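Local coordinates for protein CG1507-PB, isoform B (Drosophila melanogaster, PDB 5FGO) that probably binds purine-rich single-stranded DNA and RNA; this piece is its third PUR repeat, which pairs with a second copy, at residues Y28-Q33 / Y39-E44. Residues are numbered along the deposited sequence; the frame is centred on the assembly and turned at random.
Sequences YFDIGQ and YMRISE
Tyr28 and Ser43 form a hydrogen-bonded antiparallel pair, Tyr28 N giving to Ser43 O at 3.0 Å and Ser43 N returning to Tyr28 O. On the other face of the sheet, Phe29 presents a ring face to the methyl CG2 of Ile42, 4.0 Å from Phe29 CE2, while Met40, a selenomethionine, brings its SE to the ring edge in a Met-aromatic contact; Phe29 also meets Phe63 and Tyr70 of the second subunit. Asp30 is bound twice to Arg41 by backbone bonds and again by a salt bridge, with Asp30 OD2 2.9 Å from Arg41 NH2. The carboxylate and guanidinium planes stand 77° apart, so this is no flat, two-pronged pairing; NH2 also bonds to OD1 from above the carboxylate plane. Ile31 lays its CD1 against Met40 CG, and both residues also touch Trp60 of helix 60-72. Gly32 pairs with Tyr39 through Gly32 N to Tyr39 O and Tyr39 N to Gly32 O, and lies under the Tyr39 ring, its CA 4.0 Å from the ring centroid in a CH-pi contact; chi1 of 61° sets Tyr39 CG between its own N and carbonyl carbon, swinging the ring across the glycine. With an alanine here the Gly32 backbone would probably lose its cover. The two strands are the central hairpin of the four-stranded antiparallel sheet of a PUR repeat, which helix 60-72 follows.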
# COMPACT_ATOMS: atom_id res chain seq x y z
N TYR B 28 -9.11 -2.40 -1.34
CA TYR B 28 -9.18 -3.75 -0.80
C TYR B 28 -7.84 -4.32 -0.49
O TYR B 28 -6.89 -4.07 -1.21
CB TYR B 28 -9.93 -4.66 -1.77
CG TYR B 28 -11.36 -4.22 -1.94
CD1 TYR B 28 -12.33 -4.59 -1.02
CD2 TYR B 28 -11.74 -3.40 -2.99
CE1 TYR B 28 -13.62 -4.18 -1.14
CE2 TYR B 28 -13.03 -2.99 -3.14
CZ TYR B 28 -13.97 -3.38 -2.21
OH TYR B 28 -15.28 -2.97 -2.33
N PHE B 29 -7.76 -5.10 0.59
CA PHE B 29 -6.54 -5.76 1.02
C PHE B 29 -6.80 -7.25 1.09
O PHE B 29 -7.67 -7.68 1.85
CB PHE B 29 -6.12 -5.27 2.40
CG PHE B 29 -5.98 -3.77 2.51
CD1 PHE B 29 -7.12 -2.95 2.50
CD2 PHE B 29 -4.74 -3.18 2.70
CE1 PHE B 29 -7.01 -1.59 2.61
CE2 PHE B 29 -4.61 -1.82 2.84
CZ PHE B 29 -5.74 -1.01 2.79
N ASP B 30 -6.14 -8.03 0.26
CA ASP B 30 -6.23 -9.47 0.40
C ASP B 30 -4.88 -10.18 0.40
O ASP B 30 -3.91 -9.70 -0.16
CB ASP B 30 -7.17 -10.06 -0.65
CG ASP B 30 -6.94 -9.53 -2.00
OD1 ASP B 30 -7.42 -8.40 -2.26
OD2 ASP B 30 -6.29 -10.23 -2.82
N ILE B 31 -4.82 -11.31 1.09
CA ILE B 31 -3.60 -12.07 1.19
C ILE B 31 -3.61 -13.32 0.30
O ILE B 31 -4.64 -13.95 0.12
CB ILE B 31 -3.36 -12.48 2.66
CG1 ILE B 31 -3.52 -11.26 3.57
CG2 ILE B 31 -2.02 -13.18 2.85
CD1 ILE B 31 -2.57 -10.17 3.29
N GLY B 32 -2.49 -13.61 -0.35
CA GLY B 32 -2.37 -14.82 -1.14
C GLY B 32 -0.98 -15.41 -1.02
O GLY B 32 -0.08 -14.80 -0.41
N GLN B 33 -0.78 -16.61 -1.56
CA GLN B 33 0.54 -17.21 -1.52
C GLN B 33 0.79 -18.15 -2.71
O GLN B 33 -0.10 -18.90 -3.11
CB GLN B 33 0.79 -17.97 -0.20
CG GLN B 33 0.12 -19.31 -0.07
CD GLN B 33 0.59 -20.08 1.14
OE1 GLN B 33 1.24 -19.53 2.03
NE2 GLN B 33 0.30 -21.38 1.17
N TYR B 39 1.95 -12.79 -0.11
CA TYR B 39 1.93 -11.40 -0.54
C TYR B 39 0.62 -10.70 -0.14
O TYR B 39 -0.39 -11.35 0.17
CB TYR B 39 2.13 -11.33 -2.06
CG TYR B 39 1.05 -12.05 -2.85
CD1 TYR B 39 -0.17 -11.43 -3.13
CD2 TYR B 39 1.23 -13.35 -3.28
CE1 TYR B 39 -1.16 -12.10 -3.85
CE2 TYR B 39 0.25 -14.03 -3.99
CZ TYR B 39 -0.93 -13.40 -4.28
OH TYR B 39 -1.89 -14.08 -4.99
N MSE B 40 0.67 -9.37 -0.17
CA MSE B 40 -0.49 -8.52 0.05
C MSE B 40 -0.84 -7.76 -1.23
O MSE B 40 -0.03 -7.00 -1.76
CB MSE B 40 -0.25 -7.53 1.19
CG MSE B 40 -1.49 -6.76 1.59
SE MSE B 40 -1.16 -5.19 2.67
CE MSE B 40 -0.25 -6.12 4.09
N ARG B 41 -2.05 -7.96 -1.74
CA ARG B 41 -2.54 -7.19 -2.86
C ARG B 41 -3.37 -6.04 -2.35
O ARG B 41 -4.31 -6.24 -1.59
CB ARG B 41 -3.36 -8.07 -3.80
CG ARG B 41 -3.84 -7.35 -5.06
CD ARG B 41 -4.65 -8.29 -5.94
NE ARG B 41 -5.93 -8.60 -5.30
CZ ARG B 41 -6.83 -9.47 -5.75
NH1 ARG B 41 -6.63 -10.13 -6.89
NH2 ARG B 41 -7.96 -9.68 -5.07
N ILE B 42 -3.02 -4.82 -2.74
CA ILE B 42 -3.84 -3.68 -2.37
C ILE B 42 -4.50 -3.16 -3.65
O ILE B 42 -3.84 -2.67 -4.55
CB ILE B 42 -3.03 -2.59 -1.68
CG1 ILE B 42 -2.15 -3.20 -0.60
CG2 ILE B 42 -3.94 -1.50 -1.12
CD1 ILE B 42 -1.29 -2.21 0.12
N SER B 43 -5.82 -3.27 -3.73
CA SER B 43 -6.51 -2.85 -4.93
C SER B 43 -7.17 -1.50 -4.80
O SER B 43 -7.72 -1.18 -3.76
CB SER B 43 -7.54 -3.89 -5.31
OG SER B 43 -6.94 -5.17 -5.36
N GLU B 44 -7.12 -0.73 -5.87
CA GLU B 44 -7.86 0.51 -5.92
C GLU B 44 -8.95 0.26 -6.96
O GLU B 44 -8.69 -0.07 -8.12
CB GLU B 44 -6.96 1.66 -6.33
CG GLU B 44 -7.58 3.04 -6.20
CD GLU B 44 -6.64 4.14 -6.67
OE1 GLU B 44 -5.45 3.88 -6.90
OE2 GLU B 44 -7.08 5.28 -6.81